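PDB 4G9Q: 4-carboxymuconolactone decarboxylase from Sinorhizobium meliloti, which belongs to the carboxymuconolactone decarboxylase family, may have peroxiredoxin-like activity and forms an all-helical trimer. Local coordinates for residues Ser108-Tyr120 / Leu192-Val206. Numbering follows the deposited sequence.
Sequences SEISETITHLAYY and LWLRPDLAPRDRSLV
At Glu112 chi1 is -170°, which sets CG opposite the backbone N, and the bend at chi2 (65°) carries the carboxylate between Arg195 and Arg203. Arg195 grips it side-on and nearly coplanar. Arg195 NE meets the syn lone pair of Glu112 OE2 at 2.8 Å, and Arg195 NH2 meets that of Glu112 OE1 at 2.9 Å. Arg203 comes end-on, its guanidinium plane turned 83° from the carboxylate. Arg203 NH2 lies 2.9 Å from Glu112 OE2, on the anti side. With Arg203 NH1, three N-H groups converge on that buried oxygen. A glutamine here would probably leave two buried arginines without their shared negative charge. His116 continues the contact. Arg203 CG lies over one face of the His116 ring, 3.5 Å from its centroid, as a CH-pi contact. The ring edge points at the face of Trp193 in a T-shaped pair. Trp193 NE1 donates to Tyr120 OH at 2.9 Å. Leu192 fits as a knob among Glu112, His116, Tyr119 and Tyr120. His116 NE2 is hydrogen-bonded to Thr207 OG1, and Ala149 O takes a bond from Arg195 NH2. The contact thus joins the two family regions of the chain: helix 107-120 packs against helix 200-213, helix 73-86 packs beside both, and a second subunit meets Tyr119.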
ATOM      1  N   SER A 108       6.408  23.308 -13.230  1.00  7.08           N
ATOM      2  CA  SER A 108       5.883  22.512 -14.345  1.00  7.14           C
ATOM      3  C   SER A 108       6.286  21.040 -14.231  1.00  7.03           C
ATOM      4  O   SER A 108       5.542  20.154 -14.657  1.00  7.26           O
ATOM      5  CB  SER A 108       6.333  23.095 -15.688  1.00  7.60           C
ATOM      6  OG  SER A 108       7.744  23.093 -15.808  1.00  8.79           O
ATOM      7  N   GLU A 109       7.456  20.788 -13.648  1.00  6.61           N
ATOM      8  CA  GLU A 109       7.947  19.419 -13.446  1.00  6.98           C
ATOM      9  C   GLU A 109       7.178  18.701 -12.328  1.00  6.49           C
ATOM     10  O   GLU A 109       6.865  17.512 -12.446  1.00  6.52           O
ATOM     11  CB  GLU A 109       9.453  19.426 -13.189  1.00  7.00           C
ATOM     12  CG  GLU A 109      10.262  19.768 -14.449  1.00  7.97           C
ATOM     13  CD  GLU A 109      11.733  19.997 -14.170  1.00  9.22           C
ATOM     14  OE1 GLU A 109      12.063  20.518 -13.085  1.00  9.32           O
ATOM     15  OE2 GLU A 109      12.562  19.662 -15.046  1.00 10.69           O
ATOM     16  N   ILE A 110       6.856  19.433 -11.263  1.00  6.55           N
ATOM     17  CA  ILE A 110       6.014  18.902 -10.188  1.00  6.33           C
ATOM     18  C   ILE A 110       4.621  18.619 -10.746  1.00  6.56           C
ATOM     19  O   ILE A 110       4.065  17.541 -10.532  1.00  5.88           O
ATOM     20  CB  ILE A 110       5.944  19.871  -8.973  1.00  6.14           C
ATOM     21  CG1 ILE A 110       7.343  20.043  -8.372  1.00  6.57           C
ATOM     22  CG2 ILE A 110       4.926  19.377  -7.929  1.00  6.82           C
ATOM     23  CD1 ILE A 110       7.417  20.967  -7.163  1.00  7.04           C
ATOM     24  N   SER A 111       4.082  19.592 -11.478  1.00  6.34           N
ATOM     25  CA  SER A 111       2.798  19.459 -12.158  1.00  6.64           C
ATOM     26  C   SER A 111       2.754  18.193 -13.014  1.00  6.50           C
ATOM     27  O   SER A 111       1.795  17.401 -12.939  1.00  6.64           O
ATOM     28  CB  SER A 111       2.547  20.704 -13.023  1.00  6.49           C
ATOM     29  OG  SER A 111       1.286  20.641 -13.654  1.00  8.03           O
ATOM     30  N   GLU A 112       3.801  17.991 -13.813  1.00  5.98           N
ATOM     31  CA  GLU A 112       3.852  16.841 -14.718  1.00  6.13           C
ATOM     32  C   GLU A 112       4.050  15.518 -13.980  1.00  5.99           C
ATOM     33  O   GLU A 112       3.539  14.486 -14.414  1.00  5.86           O
ATOM     34  CB  GLU A 112       4.926  17.045 -15.794  1.00  6.08           C
ATOM     35  CG  GLU A 112       4.897  16.010 -16.926  1.00  6.59           C
ATOM     36  CD  GLU A 112       3.631  16.060 -17.771  1.00  8.18           C
ATOM     37  OE1 GLU A 112       2.816  17.002 -17.611  1.00 10.83           O
ATOM     38  OE2 GLU A 112       3.451  15.150 -18.606  1.00  7.99           O
ATOM     39  N   THR A 113       4.768  15.550 -12.857  1.00  5.73           N
ATOM     40  CA  THR A 113       4.965  14.338 -12.054  1.00  5.81           C
ATOM     41  C   THR A 113       3.624  13.812 -11.541  1.00  5.94           C
ATOM     42  O   THR A 113       3.357  12.605 -11.585  1.00  5.96           O
ATOM     43  CB  THR A 113       5.942  14.591 -10.888  1.00  5.83           C
ATOM     44  OG1 THR A 113       7.223  14.920 -11.432  1.00  5.50           O
ATOM     45  CG2 THR A 113       6.081  13.349 -10.000  1.00  5.81           C
ATOM     46  N   ILE A 114       2.787  14.730 -11.075  1.00  5.91           N
ATOM     47  CA  ILE A 114       1.441  14.401 -10.610  1.00  5.99           C
ATOM     48  C   ILE A 114       0.619  13.748 -11.733  1.00  5.95           C
ATOM     49  O   ILE A 114       0.019  12.694 -11.535  1.00  5.28           O
ATOM     50  CB  ILE A 114       0.752  15.645  -9.998  1.00  6.34           C
ATOM     51  CG1 ILE A 114       1.511  16.049  -8.725  1.00  6.94           C
ATOM     52  CG2 ILE A 114      -0.725  15.366  -9.691  1.00  6.55           C
ATOM     53  CD1 ILE A 114       1.242  17.459  -8.231  1.00  7.75           C
ATOM     54  N   THR A 115       0.625  14.357 -12.917  1.00  5.85           N
ATOM     55  CA  THR A 115      -0.118  13.809 -14.052  1.00  6.26           C
ATOM     56  C   THR A 115       0.406  12.438 -14.470  1.00  5.95           C
ATOM     57  O   THR A 115      -0.377  11.520 -14.746  1.00  6.31           O
ATOM     58  CB  THR A 115      -0.104  14.782 -15.235  1.00  6.58           C
ATOM     59  OG1 THR A 115      -0.743  15.998 -14.827  1.00  7.04           O
ATOM     60  CG2 THR A 115      -0.837  14.202 -16.438  1.00  7.43           C
ATOM     61  N   HIS A 116       1.729  12.306 -14.513  1.00  5.52           N
ATOM     62  CA  HIS A 116       2.358  11.049 -14.867  1.00  5.23           C
ATOM     63  C   HIS A 116       1.963   9.945 -13.893  1.00  5.27           C
ATOM     64  O   HIS A 116       1.641   8.829 -14.303  1.00  5.16           O
ATOM     65  CB  HIS A 116       3.884  11.194 -14.900  1.00  5.41           C
ATOM     66  CG  HIS A 116       4.576  10.003 -15.480  1.00  5.43           C
ATOM     67  ND1 HIS A 116       4.581   9.735 -16.830  1.00  5.41           N
ATOM     68  CD2 HIS A 116       5.264   8.995 -14.891  1.00  5.51           C
ATOM     69  CE1 HIS A 116       5.239   8.611 -17.051  1.00  5.85           C
ATOM     70  NE2 HIS A 116       5.668   8.144 -15.891  1.00  6.42           N
ATOM     71  N   LEU A 117       1.978  10.268 -12.603  1.00  5.41           N
ATOM     72  CA  LEU A 117       1.674   9.269 -11.586  1.00  5.56           C
ATOM     73  C   LEU A 117       0.186   8.969 -11.425  1.00  6.07           C
ATOM     74  O   LEU A 117      -0.164   7.970 -10.801  1.00  6.42           O
ATOM     75  CB  LEU A 117       2.351   9.607 -10.253  1.00  5.62           C
ATOM     76  CG  LEU A 117       3.886   9.567 -10.335  1.00  5.13           C
ATOM     77  CD1 LEU A 117       4.479   9.820  -8.966  1.00  6.30           C
ATOM     78  CD2 LEU A 117       4.406   8.251 -10.925  1.00  5.22           C
ATOM     79  N   ALA A 118      -0.685   9.800 -12.006  1.00  6.18           N
ATOM     80  CA  ALA A 118      -2.104   9.433 -12.125  1.00  6.37           C
ATOM     81  C   ALA A 118      -2.213   8.107 -12.878  1.00  6.66           C
ATOM     82  O   ALA A 118      -2.990   7.221 -12.503  1.00  6.55           O
ATOM     83  CB  ALA A 118      -2.889  10.520 -12.842  1.00  6.77           C
ATOM     84  N   TYR A 119      -1.399   7.968 -13.922  1.00  6.38           N
ATOM     85  CA  TYR A 119      -1.388   6.750 -14.725  1.00  6.67           C
ATOM     86  C   TYR A 119      -0.598   5.622 -14.071  1.00  6.62           C
ATOM     87  O   TYR A 119      -1.023   4.473 -14.110  1.00  6.87           O
ATOM     88  CB  TYR A 119      -0.825   7.032 -16.115  1.00  6.20           C
ATOM     89  CG  TYR A 119      -1.716   7.919 -16.947  1.00  6.83           C
ATOM     90  CD1 TYR A 119      -2.726   7.373 -17.747  1.00  7.87           C
ATOM     91  CD2 TYR A 119      -1.550   9.302 -16.939  1.00  7.20           C
ATOM     92  CE1 TYR A 119      -3.550   8.198 -18.526  1.00  7.39           C
ATOM     93  CE2 TYR A 119      -2.370  10.129 -17.702  1.00  8.24           C
ATOM     94  CZ  TYR A 119      -3.362   9.574 -18.487  1.00  8.33           C
ATOM     95  OH  TYR A 119      -4.157  10.399 -19.242  1.00  9.14           O
ATOM     96  N   TYR A 120       0.546   5.946 -13.471  1.00  6.95           N
ATOM     97  CA  TYR A 120       1.443   4.902 -12.959  1.00  7.49           C
ATOM     98  C   TYR A 120       1.201   4.479 -11.517  1.00  7.93           C
ATOM     99  O   TYR A 120       1.478   3.324 -11.157  1.00  8.71           O
ATOM    100  CB  TYR A 120       2.917   5.239 -13.236  1.00  7.06           C
ATOM    101  CG  TYR A 120       3.300   4.850 -14.640  1.00  6.92           C
ATOM    102  CD1 TYR A 120       3.754   3.563 -14.923  1.00  6.51           C
ATOM    103  CD2 TYR A 120       3.154   5.747 -15.703  1.00  7.56           C
ATOM    104  CE1 TYR A 120       4.079   3.182 -16.213  1.00  8.20           C
ATOM    105  CE2 TYR A 120       3.486   5.374 -17.004  1.00  8.72           C
ATOM    106  CZ  TYR A 120       3.946   4.093 -17.251  1.00  8.44           C
ATOM    107  OH  TYR A 120       4.272   3.703 -18.526  1.00  9.35           O
ATOM    108  N   LEU A 192       1.507  10.318 -23.193  1.00  6.42           N
ATOM    109  CA  LEU A 192       2.129  10.631 -21.902  1.00  6.43           C
ATOM    110  C   LEU A 192       3.662  10.691 -21.964  1.00  6.32           C
ATOM    111  O   LEU A 192       4.264  11.664 -21.496  1.00  6.84           O
ATOM    112  CB  LEU A 192       1.660   9.645 -20.810  1.00  6.11           C
ATOM    113  CG  LEU A 192       2.123   9.905 -19.364  1.00  6.84           C
ATOM    114  CD1 LEU A 192       1.547  11.198 -18.805  1.00  7.78           C
ATOM    115  CD2 LEU A 192       1.755   8.720 -18.471  1.00  6.68           C
ATOM    116  N   TRP A 193       4.278   9.671 -22.561  1.00  6.50           N
ATOM    117  CA  TRP A 193       5.737   9.552 -22.608  1.00  6.69           C
ATOM    118  C   TRP A 193       6.396  10.549 -23.554  1.00  6.96           C
ATOM    119  O   TRP A 193       7.601  10.777 -23.473  1.00  7.31           O
ATOM    120  CB  TRP A 193       6.162   8.112 -22.934  1.00  6.71           C
ATOM    121  CG  TRP A 193       6.096   7.246 -21.714  1.00  7.25           C
ATOM    122  CD1 TRP A 193       5.090   6.400 -21.359  1.00  7.97           C
ATOM    123  CD2 TRP A 193       7.067   7.181 -20.668  1.00  8.52           C
ATOM    124  NE1 TRP A 193       5.380   5.795 -20.154  1.00  9.30           N
ATOM    125  CE2 TRP A 193       6.588   6.259 -19.707  1.00  9.11           C
ATOM    126  CE3 TRP A 193       8.307   7.797 -20.454  1.00  9.34           C
ATOM    127  CZ2 TRP A 193       7.305   5.946 -18.543  1.00  9.39           C
ATOM    128  CZ3 TRP A 193       9.019   7.485 -19.293  1.00 10.06           C
ATOM    129  CH2 TRP A 193       8.511   6.565 -18.358  1.00  9.73           C
ATOM    130  N   LEU A 194       5.592  11.154 -24.425  1.00  6.84           N
ATOM    131  CA  LEU A 194       6.076  12.173 -25.360  1.00  7.09           C
ATOM    132  C   LEU A 194       5.777  13.603 -24.904  1.00  7.18           C
ATOM    133  O   LEU A 194       6.174  14.573 -25.564  1.00  7.54           O
ATOM    134  CB  LEU A 194       5.478  11.924 -26.750  1.00  6.76           C
ATOM    135  CG  LEU A 194       5.662  10.508 -27.303  1.00  7.75           C
ATOM    136  CD1 LEU A 194       4.958  10.372 -28.649  1.00  8.16           C
ATOM    137  CD2 LEU A 194       7.149  10.123 -27.405  1.00  8.29           C
ATOM    138  N   ARG A 195       5.086  13.746 -23.775  1.00  6.73           N
ATOM    139  CA  ARG A 195       4.814  15.070 -23.231  1.00  6.50           C
ATOM    140  C   ARG A 195       6.123  15.733 -22.787  1.00  6.92           C
ATOM    141  O   ARG A 195       6.921  15.119 -22.080  1.00  6.97           O
ATOM    142  CB  ARG A 195       3.795  14.985 -22.092  1.00  6.46           C
ATOM    143  CG  ARG A 195       2.362  14.715 -22.573  1.00  6.02           C
ATOM    144  CD  ARG A 195       1.416  14.444 -21.394  1.00  6.23           C
ATOM    145  NE  ARG A 195       1.417  15.554 -20.439  1.00  6.89           N
ATOM    146  CZ  ARG A 195       0.660  16.644 -20.538  1.00  7.04           C
ATOM    147  NH1 ARG A 195      -0.200  16.792 -21.543  1.00  7.12           N
ATOM    148  NH2 ARG A 195       0.759  17.591 -19.617  1.00  6.86           N
ATOM    149  N   PRO A 196       6.369  16.978 -23.234  1.00  7.03           N
ATOM    150  CA  PRO A 196       7.697  17.575 -22.998  1.00  7.54           C
ATOM    151  C   PRO A 196       7.953  18.143 -21.594  1.00  8.16           C
ATOM    152  O   PRO A 196       9.089  18.514 -21.283  1.00  8.32           O
ATOM    153  CB  PRO A 196       7.760  18.698 -24.047  1.00  7.27           C
ATOM    154  CG  PRO A 196       6.324  19.101 -24.239  1.00  7.45           C
ATOM    155  CD  PRO A 196       5.552  17.793 -24.157  1.00  7.36           C
ATOM    156  N   ASP A 197       6.923  18.190 -20.753  1.00  8.59           N
ATOM    157  CA  ASP A 197       7.001  18.881 -19.462  1.00  9.16           C
ATOM    158  C   ASP A 197       7.901  18.173 -18.442  1.00  8.88           C
ATOM    159  O   ASP A 197       8.328  18.774 -17.455  1.00  9.21           O
ATOM    160  CB  ASP A 197       5.592  19.128 -18.923  1.00  9.25           C
ATOM    161  CG  ASP A 197       4.642  19.619 -20.012  1.00 10.99           C
ATOM    162  OD1 ASP A 197       4.425  20.848 -20.088  1.00 10.32           O
ATOM    163  OD2 ASP A 197       4.155  18.778 -20.817  1.00 11.64           O
ATOM    164  N   LEU A 198       8.186  16.897 -18.689  1.00  8.97           N
ATOM    165  CA  LEU A 198       9.328  16.228 -18.074  1.00  8.90           C
ATOM    166  C   LEU A 198      10.221  15.744 -19.195  1.00  8.96           C
ATOM    167  O   LEU A 198       9.739  15.162 -20.174  1.00  9.28           O
ATOM    168  CB  LEU A 198       8.892  15.026 -17.234  1.00  9.19           C
ATOM    169  CG  LEU A 198       8.251  15.267 -15.868  1.00  9.02           C
ATOM    170  CD1 LEU A 198       7.603  13.979 -15.352  1.00  9.44           C
ATOM    171  CD2 LEU A 198       9.256  15.837 -14.857  1.00 10.53           C
ATOM    172  N   ALA A 199      11.522  15.984 -19.056  1.00  8.76           N
ATOM    173  CA  ALA A 199      12.507  15.351 -19.927  1.00  8.79           C
ATOM    174  C   ALA A 199      12.386  13.837 -19.763  1.00  8.49           C
ATOM    175  O   ALA A 199      12.058  13.368 -18.666  1.00  8.24           O
ATOM    176  CB  ALA A 199      13.901  15.817 -19.557  1.00  8.67           C
ATOM    177  N   PRO A 200      12.620  13.066 -20.847  1.00  8.34           N
ATOM    178  CA  PRO A 200      12.510  11.604 -20.777  1.00  8.23           C
ATOM    179  C   PRO A 200      13.270  10.998 -19.598  1.00  8.12           C
ATOM    180  O   PRO A 200      12.734  10.119 -18.920  1.00  7.62           O
ATOM    181  CB  PRO A 200      13.104  11.155 -22.111  1.00  8.63           C
ATOM    182  CG  PRO A 200      12.707  12.258 -23.036  1.00  8.45           C
ATOM    183  CD  PRO A 200      12.908  13.508 -22.228  1.00  8.53           C
ATOM    184  N   ARG A 201      14.490  11.479 -19.348  1.00  8.02           N
ATOM    185  CA  ARG A 201      15.284  11.019 -18.204  1.00  8.42           C
ATOM    186  C   ARG A 201      14.540  11.195 -16.880  1.00  8.03           C
ATOM    187  O   ARG A 201      14.528  10.293 -16.037  1.00  8.16           O
ATOM    188  CB  ARG A 201      16.611  11.773 -18.148  1.00  8.71           C
ATOM    189  CG  ARG A 201      17.480  11.398 -16.961  1.00 10.33           C
ATOM    190  CD  ARG A 201      18.162  12.637 -16.434  1.00 14.33           C
ATOM    191  NE  ARG A 201      19.075  12.365 -15.328  1.00 14.67           N
ATOM    192  CZ  ARG A 201      18.895  12.779 -14.077  1.00 14.15           C
ATOM    193  NH1 ARG A 201      17.820  13.484 -13.742  1.00 12.80           N
ATOM    194  NH2 ARG A 201      19.807  12.495 -13.156  1.00 13.52           N
ATOM    195  N   ASP A 202      13.931  12.367 -16.708  1.00  7.79           N
ATOM    196  CA  ASP A 202      13.217  12.703 -15.482  1.00  7.61           C
ATOM    197  C   ASP A 202      11.892  11.956 -15.357  1.00  6.84           C
ATOM    198  O   ASP A 202      11.494  11.582 -14.254  1.00  6.96           O
ATOM    199  CB  ASP A 202      12.989  14.212 -15.393  1.00  7.99           C
ATOM    200  CG  ASP A 202      14.287  14.991 -15.295  1.00  9.40           C
ATOM    201  OD1 ASP A 202      15.205  14.529 -14.588  1.00 12.32           O
ATOM    202  OD2 ASP A 202      14.392  16.067 -15.919  1.00 11.13           O
ATOM    203  N   ARG A 203      11.211  11.742 -16.481  1.00  6.16           N
ATOM    204  CA  ARG A 203       9.976  10.954 -16.470  1.00  5.69           C
ATOM    205  C   ARG A 203      10.273   9.504 -16.080  1.00  5.84           C
ATOM    206  O   ARG A 203       9.530   8.895 -15.312  1.00  5.69           O
ATOM    207  CB  ARG A 203       9.256  11.027 -17.819  1.00  5.69           C
ATOM    208  CG  ARG A 203       7.809  10.545 -17.766  1.00  5.54           C
ATOM    209  CD  ARG A 203       7.103  10.695 -19.115  1.00  5.57           C
ATOM    210  NE  ARG A 203       6.967  12.095 -19.524  1.00  6.14           N
ATOM    211  CZ  ARG A 203       5.986  12.909 -19.130  1.00  6.15           C
ATOM    212  NH1 ARG A 203       5.037  12.484 -18.298  1.00  5.81           N
ATOM    213  NH2 ARG A 203       5.963  14.161 -19.564  1.00  6.15           N
ATOM    214  N   SER A 204      11.374   8.967 -16.597  1.00  6.04           N
ATOM    215  CA  SER A 204      11.819   7.629 -16.220  1.00  6.55           C
ATOM    216  C   SER A 204      12.236   7.588 -14.750  1.00  6.58           C
ATOM    217  O   SER A 204      11.941   6.616 -14.049  1.00  6.26           O
ATOM    218  CB  SER A 204      12.966   7.173 -17.121  1.00  6.90           C
ATOM    219  OG  SER A 204      12.481   6.857 -18.420  1.00  7.81           O
ATOM    220  N   LEU A 205      12.915   8.642 -14.294  1.00  6.92           N
ATOM    221  CA  LEU A 205      13.315   8.763 -12.890  1.00  6.88           C
ATOM    222  C   LEU A 205      12.107   8.681 -11.949  1.00  7.04           C
ATOM    223  O   LEU A 205      12.111   7.902 -10.996  1.00  7.04           O
ATOM    224  CB  LEU A 205      14.100  10.062 -12.655  1.00  7.24           C
ATOM    225  CG  LEU A 205      14.561  10.354 -11.221  1.00  7.59           C
ATOM    226  CD1 LEU A 205      15.491   9.252 -10.719  1.00  8.06           C
ATOM    227  CD2 LEU A 205      15.242  11.712 -11.136  1.00  8.49           C
ATOM    228  N   VAL A 206      11.078   9.479 -12.217  1.00  6.52           N
ATOM    229  CA  VAL A 206       9.883   9.456 -11.367  1.00  6.49           C
ATOM    230  C   VAL A 206       9.159   8.105 -11.440  1.00  6.09           C
ATOM    231  O   VAL A 206       8.626   7.634 -10.435  1.00  6.00           O
ATOM    232  CB  VAL A 206       8.910  10.652 -11.622  1.00  6.76           C
ATOM    233  CG1 VAL A 206       9.559  11.980 -11.209  1.00  7.25           C
ATOM    234  CG2 VAL A 206       8.444  10.716 -13.056  1.00  8.37           C
TER
HETATM  235  O   HOH W   1       8.495  21.433 -17.631  1.00 17.17           O
HETATM  236  O   HOH W   2      12.384  17.561 -16.741  1.00 13.93           O